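Local coordinates for YceI-like domain protein (Burkholderia cenocepacia BC7, PDB 5IXH) that binds a long polyprenyl diphosphate inside a lipocalin-like beta-barrel and probably captures antibiotics outside the cell, contributing to intrinsic resistance, at residues G43-D55 and F71-S83. Sequence-based numbering, arbitrary orientation.
Sequences GSAQMTIDVASFD and FDAKTYPQATFVS. With OTP ((2E,6E,10E,14E,18E,22E,26E)-3,7,11,15,19,23,27,31-octamethyldotriaconta-2,6,10,14,18,22,26,30-octaenyl trihydrogen diphosphate), chain C.
M47 pairs with F81 and I49 with A79 where strands 44-50 and 78-83 run antiparallel as neighbouring staves of the lipocalin-like barrel of a YceI protein. Two reciprocal backbone bonds join each of these hydrogen-bonded pairs, the straightest being I49 N to A79 O (2.8 Å, 178°). At one end the ladder finishes on a side chain: S83 N donates to A45 O, while A45 N donates to S83 OG (2.8 Å). A water joins that hydroxyl to G43 O. At the other end V51 N reaches P77 O, which also receives a water shared with D50 OD1.

Q46, T48, D50, Q78, T80 and V82 lie on the outer face, where the methyl CG2 of T48 packs against the amide group of Q78. A45, M47, I49, A79 and F81 turn inward and line the tunnel for the octaprenyl chain. M47 SD lies 3.4 Å from prenyl C16, and prenyl C11 sits over one face of the F81 ring.

After strand 44-50, V51 packs between the two segments: CG2 meets A73 CB at 3.7 Å and CG1 meets A79 CB. F54, its CG anti to the backbone N (chi1 -166°), offers a ring face to the edge of F71 in an offset T-shaped pair, planes at 66°. F26 of strand 22-34 also meets the F54 ring. Both phenylalanines touch the lipid nearer its diphosphate: F71 CE1 lies 3.7 Å from prenyl C29, and F54 CE2 lies 3.5 Å from the methyl C33.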
ATOM      1  N   GLY A  43      14.201  13.597   2.145  1.00 18.51           N
ATOM      2  CA  GLY A  43      13.508  12.902   1.072  1.00 17.27           C
ATOM      3  C   GLY A  43      12.000  12.963   1.181  1.00 16.45           C
ATOM      4  O   GLY A  43      11.425  13.419   2.181  1.00 17.82           O
ATOM      5  N   SER A  44      11.339  12.473   0.144  1.00 15.90           N
ATOM      6  CA  SER A  44       9.891  12.412   0.165  1.00 17.07           C
ATOM      7  C   SER A  44       9.392  11.363  -0.796  1.00 15.83           C
ATOM      8  O   SER A  44      10.107  10.958  -1.726  1.00 17.16           O
ATOM      9  CB  SER A  44       9.291  13.763  -0.176  1.00 21.67           C
ATOM     10  OG  SER A  44       9.588  14.115  -1.501  1.00 28.97           O
ATOM     11  N   ALA A  45       8.177  10.897  -0.572  1.00 14.68           N
ATOM     12  CA  ALA A  45       7.576   9.923  -1.463  1.00 15.02           C
ATOM     13  C   ALA A  45       6.089  10.067  -1.407  1.00 14.89           C
ATOM     14  O   ALA A  45       5.521  10.394  -0.356  1.00 16.06           O
ATOM     15  CB  ALA A  45       7.964   8.524  -1.055  1.00 20.58           C
ATOM     16  N   GLN A  46       5.444   9.797  -2.526  1.00 14.97           N
ATOM     17  CA  GLN A  46       3.995   9.713  -2.554  1.00 15.34           C
ATOM     18  C   GLN A  46       3.592   8.579  -3.463  1.00 13.91           C
ATOM     19  O   GLN A  46       4.314   8.250  -4.418  1.00 15.64           O
ATOM     20  CB  GLN A  46       3.377  11.015  -3.032  1.00 20.73           C
ATOM     21  CG  GLN A  46       3.809  11.448  -4.405  1.00 54.17           C
ATOM     22  CD  GLN A  46       3.108  12.712  -4.850  1.00 67.01           C
ATOM     23  OE1 GLN A  46       2.337  12.705  -5.811  1.00 55.32           O
ATOM     24  NE2 GLN A  46       3.378  13.809  -4.153  1.00 47.59           N
ATOM     25  N   MET A  47       2.432   7.991  -3.178  1.00 12.78           N
ATOM     26  CA  MET A  47       1.846   6.973  -4.026  1.00 14.14           C
ATOM     27  C   MET A  47       0.365   7.195  -4.149  1.00 12.88           C
ATOM     28  O   MET A  47      -0.300   7.557  -3.173  1.00 12.86           O
ATOM     29  CB  MET A  47       2.075   5.592  -3.437  1.00 17.97           C
ATOM     30  CG  MET A  47       1.490   4.475  -4.253  1.00 26.73           C
ATOM     31  SD  MET A  47       1.870   2.868  -3.548  1.00 45.65           S
ATOM     32  CE  MET A  47       3.650   2.943  -3.559  1.00 21.51           C
ATOM     33  N   THR A  48      -0.166   6.949  -5.337  1.00 12.28           N
ATOM     34  CA  THR A  48      -1.584   7.047  -5.628  1.00 12.80           C
ATOM     35  C   THR A  48      -2.000   5.764  -6.286  1.00 12.38           C
ATOM     36  O   THR A  48      -1.495   5.414  -7.361  1.00 14.90           O
ATOM     37  CB  THR A  48      -1.823   8.204  -6.559  1.00 15.37           C
ATOM     38  OG1 THR A  48      -1.292   9.393  -5.945  1.00 18.77           O
ATOM     39  CG2 THR A  48      -3.298   8.380  -6.830  1.00 18.19           C
ATOM     40  N   ILE A  49      -2.929   5.052  -5.672  1.00 11.51           N
ATOM     41  CA  ILE A  49      -3.409   3.774  -6.172  1.00 11.89           C
ATOM     42  C   ILE A  49      -4.807   3.923  -6.756  1.00 12.98           C
ATOM     43  O   ILE A  49      -5.698   4.537  -6.124  1.00 13.68           O
ATOM     44  CB  ILE A  49      -3.430   2.778  -4.998  1.00 13.44           C
ATOM     45  CG1 ILE A  49      -2.011   2.459  -4.488  1.00 23.25           C
ATOM     46  CG2 ILE A  49      -4.187   1.516  -5.333  1.00 17.76           C
ATOM     47  CD1 ILE A  49      -1.417   1.153  -4.968  1.00 65.01           C
ATOM     48  N   ASP A  50      -5.010   3.332  -7.937  1.00 13.39           N
ATOM     49  CA  ASP A  50      -6.346   3.205  -8.551  1.00 14.62           C
ATOM     50  C   ASP A  50      -6.995   1.951  -7.982  1.00 14.72           C
ATOM     51  O   ASP A  50      -6.633   0.831  -8.361  1.00 15.28           O
ATOM     52  CB  ASP A  50      -6.173   3.144 -10.067  1.00 17.91           C
ATOM     53  CG  ASP A  50      -7.429   2.709 -10.824  1.00 28.32           C
ATOM     54  OD1 ASP A  50      -8.420   2.262 -10.226  1.00 28.21           O
ATOM     55  OD2 ASP A  50      -7.391   2.795 -12.071  1.00 44.12           O
ATOM     56  N   VAL A  51      -7.918   2.100  -7.038  1.00 13.94           N
ATOM     57  CA  VAL A  51      -8.344   0.930  -6.261  1.00 15.07           C
ATOM     58  C   VAL A  51      -9.145  -0.084  -7.085  1.00 16.59           C
ATOM     59  O   VAL A  51      -9.103  -1.265  -6.767  1.00 16.28           O
ATOM     60  CB  VAL A  51      -9.088   1.288  -4.930  1.00 16.14           C
ATOM     61  CG1 VAL A  51      -8.236   2.230  -4.081  1.00 16.68           C
ATOM     62  CG2 VAL A  51     -10.410   1.885  -5.192  1.00 19.89           C
ATOM     63  N   ALA A  52      -9.822   0.361  -8.145  1.00 15.32           N
ATOM     64  CA  ALA A  52     -10.549  -0.546  -9.017  1.00 16.13           C
ATOM     65  C   ALA A  52      -9.636  -1.482  -9.790  1.00 17.47           C
ATOM     66  O   ALA A  52     -10.095  -2.441 -10.387  1.00 18.06           O
ATOM     67  CB  ALA A  52     -11.422   0.253  -9.991  1.00 19.28           C
ATOM     68  N   SER A  53      -8.336  -1.220  -9.778  1.00 14.71           N
ATOM     69  CA  SER A  53      -7.368  -2.080 -10.452  1.00 15.74           C
ATOM     70  C   SER A  53      -6.902  -3.227  -9.560  1.00 14.04           C
ATOM     71  O   SER A  53      -6.027  -3.997  -9.967  1.00 15.16           O
ATOM     72  CB  SER A  53      -6.154  -1.278 -10.913  1.00 13.77           C
ATOM     73  OG  SER A  53      -5.269  -0.979  -9.832  1.00 14.97           O
ATOM     74  N   PHE A  54      -7.480  -3.375  -8.389  1.00 14.05           N
ATOM     75  CA  PHE A  54      -7.139  -4.479  -7.486  1.00 14.88           C
ATOM     76  C   PHE A  54      -7.576  -5.806  -8.087  1.00 17.04           C
ATOM     77  O   PHE A  54      -8.747  -5.987  -8.425  1.00 17.59           O
ATOM     78  CB  PHE A  54      -7.772  -4.282  -6.105  1.00 14.47           C
ATOM     79  CG  PHE A  54      -7.230  -5.178  -5.011  1.00 15.09           C
ATOM     80  CD1 PHE A  54      -5.902  -5.126  -4.631  1.00 15.10           C
ATOM     81  CD2 PHE A  54      -8.081  -6.043  -4.321  1.00 16.07           C
ATOM     82  CE1 PHE A  54      -5.426  -5.910  -3.615  1.00 17.35           C
ATOM     83  CE2 PHE A  54      -7.604  -6.852  -3.322  1.00 17.94           C
ATOM     84  CZ  PHE A  54      -6.275  -6.783  -2.950  1.00 18.24           C
ATOM     85  N   ASP A  55      -6.629  -6.716  -8.238  1.00 15.99           N
ATOM     86  CA  ASP A  55      -6.854  -7.987  -8.894  1.00 17.35           C
ATOM     87  C   ASP A  55      -6.484  -9.132  -7.979  1.00 18.52           C
ATOM     88  O   ASP A  55      -5.318  -9.327  -7.637  1.00 19.59           O
ATOM     89  CB  ASP A  55      -6.027  -8.041 -10.171  1.00 19.48           C
ATOM     90  CG  ASP A  55      -6.271  -9.299 -10.969  1.00 23.32           C
ATOM     91  OD1 ASP A  55      -7.260 -10.047 -10.734  1.00 23.20           O
ATOM     92  OD2 ASP A  55      -5.462  -9.556 -11.881  1.00 32.06           O
ATOM     93  N   PHE A  71     -14.136  -1.630  -1.020  1.00 12.30           N
ATOM     94  CA  PHE A  71     -13.462  -0.366  -1.315  1.00 12.75           C
ATOM     95  C   PHE A  71     -14.407   0.783  -1.647  1.00 12.79           C
ATOM     96  O   PHE A  71     -14.032   1.941  -1.538  1.00 13.88           O
ATOM     97  CB  PHE A  71     -12.503  -0.501  -2.500  1.00 12.27           C
ATOM     98  CG  PHE A  71     -11.303  -1.384  -2.250  1.00 15.36           C
ATOM     99  CD1 PHE A  71     -10.860  -1.688  -0.984  1.00 22.42           C
ATOM    100  CD2 PHE A  71     -10.662  -1.969  -3.323  1.00 21.88           C
ATOM    101  CE1 PHE A  71      -9.763  -2.513  -0.807  1.00 36.62           C
ATOM    102  CE2 PHE A  71      -9.566  -2.780  -3.150  1.00 26.13           C
ATOM    103  CZ  PHE A  71      -9.132  -3.060  -1.900  1.00 24.63           C
ATOM    104  N   ASP A  72     -15.604   0.475  -2.122  1.00 13.45           N
ATOM    105  CA  ASP A  72     -16.501   1.503  -2.673  1.00 13.03           C
ATOM    106  C   ASP A  72     -15.747   2.344  -3.715  1.00 13.19           C
ATOM    107  O   ASP A  72     -15.669   3.582  -3.625  1.00 13.60           O
ATOM    108  CB  ASP A  72     -17.079   2.368  -1.562  1.00 14.49           C
ATOM    109  CG  ASP A  72     -18.279   3.201  -2.006  1.00 17.23           C
ATOM    110  OD1 ASP A  72     -18.699   3.146  -3.180  1.00 18.87           O
ATOM    111  OD2 ASP A  72     -18.805   3.925  -1.146  1.00 18.94           O
ATOM    112  N   ALA A  73     -15.208   1.648  -4.701  1.00 12.88           N
ATOM    113  CA  ALA A  73     -14.322   2.259  -5.676  1.00 12.29           C
ATOM    114  C   ALA A  73     -14.984   3.362  -6.511  1.00 12.28           C
ATOM    115  O   ALA A  73     -14.308   4.281  -6.946  1.00 13.08           O
ATOM    116  CB  ALA A  73     -13.763   1.190  -6.602  1.00 16.10           C
ATOM    117  N   LYS A  74     -16.283   3.294  -6.755  1.00 13.15           N
ATOM    118  CA  LYS A  74     -16.936   4.361  -7.509  1.00 14.79           C
ATOM    119  C   LYS A  74     -16.959   5.675  -6.713  1.00 13.61           C
ATOM    120  O   LYS A  74     -16.905   6.746  -7.295  1.00 16.29           O
ATOM    121  CB  LYS A  74     -18.350   3.960  -7.929  1.00 20.82           C
ATOM    122  CG  LYS A  74     -18.378   2.828  -8.950  1.00 35.61           C
ATOM    123  CD  LYS A  74     -19.807   2.442  -9.317  1.00 57.04           C
ATOM    124  CE  LYS A  74     -19.839   1.349 -10.380  1.00 54.74           C
ATOM    125  NZ  LYS A  74     -19.185   1.779 -11.646  1.00 64.95           N
ATOM    126  N   THR A  75     -17.103   5.583  -5.401  1.00 12.30           N
ATOM    127  CA  THR A  75     -17.169   6.768  -4.524  1.00 12.69           C
ATOM    128  C   THR A  75     -15.774   7.285  -4.194  1.00 11.43           C
ATOM    129  O   THR A  75     -15.557   8.499  -4.141  1.00 12.60           O
ATOM    130  CB  THR A  75     -17.905   6.414  -3.244  1.00 13.52           C
ATOM    131  OG1 THR A  75     -19.204   5.916  -3.585  1.00 16.57           O
ATOM    132  CG2 THR A  75     -18.055   7.610  -2.351  1.00 14.78           C
ATOM    133  N   TYR A  76     -14.853   6.351  -3.980  1.00 11.32           N
ATOM    134  CA  TYR A  76     -13.485   6.640  -3.589  1.00 10.38           C
ATOM    135  C   TYR A  76     -12.538   5.938  -4.559  1.00 10.37           C
ATOM    136  O   TYR A  76     -12.023   4.841  -4.281  1.00 11.92           O
ATOM    137  CB  TYR A  76     -13.237   6.146  -2.174  1.00 11.94           C
ATOM    138  CG  TYR A  76     -14.102   6.816  -1.137  1.00 11.47           C
ATOM    139  CD1 TYR A  76     -13.848   8.127  -0.737  1.00 12.48           C
ATOM    140  CD2 TYR A  76     -15.180   6.165  -0.561  1.00 14.07           C
ATOM    141  CE1 TYR A  76     -14.591   8.755   0.198  1.00 15.01           C
ATOM    142  CE2 TYR A  76     -15.945   6.820   0.426  1.00 14.70           C
ATOM    143  CZ  TYR A  76     -15.640   8.119   0.774  1.00 13.19           C
ATOM    144  OH  TYR A  76     -16.399   8.780   1.730  1.00 19.61           O
ATOM    145  N   PRO A  77     -12.281   6.533  -5.728  1.00 10.35           N
ATOM    146  CA  PRO A  77     -11.513   5.787  -6.729  1.00 10.73           C
ATOM    147  C   PRO A  77     -10.030   5.620  -6.415  1.00 10.79           C
ATOM    148  O   PRO A  77      -9.394   4.773  -7.045  1.00 12.90           O
ATOM    149  CB  PRO A  77     -11.700   6.591  -8.015  1.00 13.82           C
ATOM    150  CG  PRO A  77     -12.146   7.947  -7.558  1.00 16.33           C
ATOM    151  CD  PRO A  77     -12.873   7.764  -6.270  1.00 12.15           C
ATOM    152  N   GLN A  78      -9.491   6.431  -5.533  1.00 11.79           N
ATOM    153  CA  GLN A  78      -8.074   6.346  -5.223  1.00 11.79           C
ATOM    154  C   GLN A  78      -7.832   6.129  -3.755  1.00 11.66           C
ATOM    155  O   GLN A  78      -8.669   6.456  -2.902  1.00 12.63           O
ATOM    156  CB  GLN A  78      -7.330   7.610  -5.705  1.00 13.64           C
ATOM    157  CG  GLN A  78      -7.364   7.840  -7.199  1.00 14.40           C
ATOM    158  CD  GLN A  78      -6.657   9.105  -7.617  1.00 17.18           C
ATOM    159  OE1 GLN A  78      -6.536  10.042  -6.850  1.00 22.67           O
ATOM    160  NE2 GLN A  78      -6.096   9.094  -8.809  1.00 18.96           N
ATOM    161  N   ALA A  79      -6.661   5.577  -3.453  1.00 11.26           N
ATOM    162  CA  ALA A  79      -6.060   5.555  -2.117  1.00 10.78           C
ATOM    163  C   ALA A  79      -4.700   6.210  -2.264  1.00 10.62           C
ATOM    164  O   ALA A  79      -4.065   6.096  -3.315  1.00 11.96           O
ATOM    165  CB  ALA A  79      -5.927   4.131  -1.630  1.00 12.41           C
ATOM    166  N   THR A  80      -4.252   6.912  -1.237  1.00 10.37           N
ATOM    167  CA  THR A  80      -3.014   7.686  -1.326  1.00 11.74           C
ATOM    168  C   THR A  80      -2.147   7.537  -0.083  1.00 12.06           C
ATOM    169  O   THR A  80      -2.630   7.342   1.011  1.00 11.07           O
ATOM    170  CB  THR A  80      -3.302   9.191  -1.527  1.00 12.34           C
ATOM    171  OG1 THR A  80      -4.169   9.670  -0.492  1.00 13.02           O
ATOM    172  CG2 THR A  80      -3.983   9.441  -2.864  1.00 13.36           C
ATOM    173  N   PHE A  81      -0.850   7.654  -0.304  1.00 11.76           N
ATOM    174  CA  PHE A  81       0.129   7.827   0.749  1.00 10.83           C
ATOM    175  C   PHE A  81       0.995   9.016   0.401  1.00 11.54           C
ATOM    176  O   PHE A  81       1.492   9.104  -0.724  1.00 12.46           O
ATOM    177  CB  PHE A  81       1.006   6.587   0.942  1.00 11.76           C
ATOM    178  CG  PHE A  81       2.080   6.797   1.977  1.00 11.87           C
ATOM    179  CD1 PHE A  81       1.790   6.757   3.341  1.00 12.61           C
ATOM    180  CD2 PHE A  81       3.378   7.103   1.590  1.00 12.62           C
ATOM    181  CE1 PHE A  81       2.781   6.997   4.287  1.00 13.67           C
ATOM    182  CE2 PHE A  81       4.364   7.333   2.540  1.00 13.14           C
ATOM    183  CZ  PHE A  81       4.066   7.292   3.878  1.00 14.36           C
ATOM    184  N   VAL A  82       1.199   9.929   1.344  1.00 10.89           N
ATOM    185  CA  VAL A  82       2.089  11.071   1.149  1.00 11.45           C
ATOM    186  C   VAL A  82       2.992  11.158   2.383  1.00 11.69           C
ATOM    187  O   VAL A  82       2.507  11.327   3.502  1.00 11.52           O
ATOM    188  CB  VAL A  82       1.278  12.399   0.971  1.00 12.38           C
ATOM    189  CG1 VAL A  82       2.205  13.599   0.845  1.00 14.81           C
ATOM    190  CG2 VAL A  82       0.314  12.323  -0.220  1.00 15.94           C
ATOM    191  N   SER A  83       4.296  11.051   2.180  1.00 12.05           N
ATOM    192  CA  SER A  83       5.226  11.104   3.297  1.00 11.25           C
ATOM    193  C   SER A  83       5.308  12.487   3.891  1.00 13.84           C
ATOM    194  O   SER A  83       5.117  13.490   3.208  1.00 13.80           O
ATOM    195  CB  SER A  83       6.618  10.675   2.884  1.00 12.29           C
ATOM    196  OG  SER A  83       7.218  11.612   1.994  1.00 13.12           O
TER
HETATM  197  O7  OTP C 201     -14.957 -19.532   1.939  1.00112.42           O
HETATM  198  P2  OTP C 201     -15.149 -18.064   2.263  1.00111.96           P
HETATM  199  O5  OTP C 201     -16.627 -17.750   2.347  1.00112.22           O
HETATM  200  O6  OTP C 201     -14.487 -17.740   3.584  1.00112.37           O
HETATM  201  O4  OTP C 201     -14.489 -17.176   1.126  1.00109.19           O
HETATM  202  P1  OTP C 201     -14.741 -15.619   0.936  1.00105.37           P
HETATM  203  O2  OTP C 201     -15.996 -15.397   0.122  1.00105.08           O
HETATM  204  O3  OTP C 201     -14.879 -14.944   2.284  1.00106.31           O
HETATM  205  O1  OTP C 201     -13.495 -15.028   0.148  1.00100.12           O
HETATM  206  C40 OTP C 201     -12.749 -13.926   0.636  1.00 94.82           C
HETATM  207  C39 OTP C 201     -11.918 -13.502  -0.571  1.00 90.01           C
HETATM  208  C37 OTP C 201     -10.993 -12.498  -0.551  1.00 85.28           C
HETATM  209  C38 OTP C 201     -10.277 -12.240  -1.875  1.00 85.93           C
HETATM  210  C36 OTP C 201     -10.669 -11.646   0.698  1.00 80.01           C
HETATM  211  C35 OTP C 201     -10.681 -10.159   0.289  1.00 74.91           C
HETATM  212  C34 OTP C 201      -9.707  -9.317   1.134  1.00 70.80           C
HETATM  213  C32 OTP C 201      -9.317  -8.082   0.669  1.00 66.71           C
HETATM  214  C33 OTP C 201      -9.831  -7.539  -0.671  1.00 67.80           C
HETATM  215  C31 OTP C 201      -8.349  -7.222   1.500  1.00 61.82           C
HETATM  216  C30 OTP C 201      -8.915  -5.792   1.633  1.00 57.51           C
HETATM  217  C29 OTP C 201      -7.774  -4.865   1.203  1.00 51.57           C
HETATM  218  C27 OTP C 201      -7.315  -3.841   1.994  1.00 50.35           C
HETATM  219  C28 OTP C 201      -7.880  -3.481   3.370  1.00 50.08           C
HETATM  220  C26 OTP C 201      -6.149  -3.032   1.422  1.00 49.48           C
HETATM  221  C25 OTP C 201      -6.361  -1.526   1.621  1.00 46.73           C
HETATM  222  C24 OTP C 201      -5.054  -1.018   0.999  1.00 45.68           C
HETATM  223  C22 OTP C 201      -5.039  -0.185  -0.086  1.00 40.81           C
HETATM  224  C23 OTP C 201      -6.307   0.349  -0.760  1.00 42.07           C
HETATM  225  C21 OTP C 201      -3.662   0.225  -0.604  1.00 41.54           C
HETATM  226  C20 OTP C 201      -3.378   1.581   0.043  1.00 40.99           C
HETATM  227  C19 OTP C 201      -1.856   1.752  -0.009  1.00 41.30           C
HETATM  228  C17 OTP C 201      -1.275   2.915  -0.468  1.00 40.85           C
HETATM  229  C18 OTP C 201      -2.141   4.085  -0.939  1.00 37.13           C
HETATM  230  C16 OTP C 201       0.253   3.090  -0.511  1.00 41.02           C
HETATM  231  C15 OTP C 201       1.012   1.798  -0.154  1.00 43.53           C
HETATM  232  C14 OTP C 201       2.472   2.179   0.139  1.00 44.14           C
HETATM  233  C12 OTP C 201       2.834   2.640   1.385  1.00 43.49           C
HETATM  234  C13 OTP C 201       1.842   2.779   2.546  1.00 44.29           C
HETATM  235  C11 OTP C 201       4.291   3.026   1.680  1.00 44.97           C
HETATM  236  C10 OTP C 201       5.049   3.450   0.416  1.00 44.86           C
HETATM  237  C9  OTP C 201       6.341   4.091   0.948  1.00 46.35           C
HETATM  238  C7  OTP C 201       7.161   4.831   0.136  1.00 46.40           C
HETATM  239  C8  OTP C 201       6.820   5.045  -1.340  1.00 44.76           C
HETATM  240  C6  OTP C 201       8.427   5.440   0.769  1.00 45.96           C
HETATM  241  C5  OTP C 201       9.641   5.224  -0.137  1.00 46.77           C
HETATM  242  C4  OTP C 201      10.857   5.326   0.802  1.00 46.65           C
HETATM  243  C2  OTP C 201      11.722   6.395   0.848  1.00 44.69           C
HETATM  244  C3  OTP C 201      12.875   6.317   1.849  1.00 45.56           C
HETATM  245  C1  OTP C 201      11.585   7.631  -0.046  1.00 44.53           C
HETATM  246  O   HOH W   1       8.566  13.472   3.419  1.00 20.70           O
HETATM  247  O   HOH W   2     -10.458   3.371  -9.092  1.00 17.64           O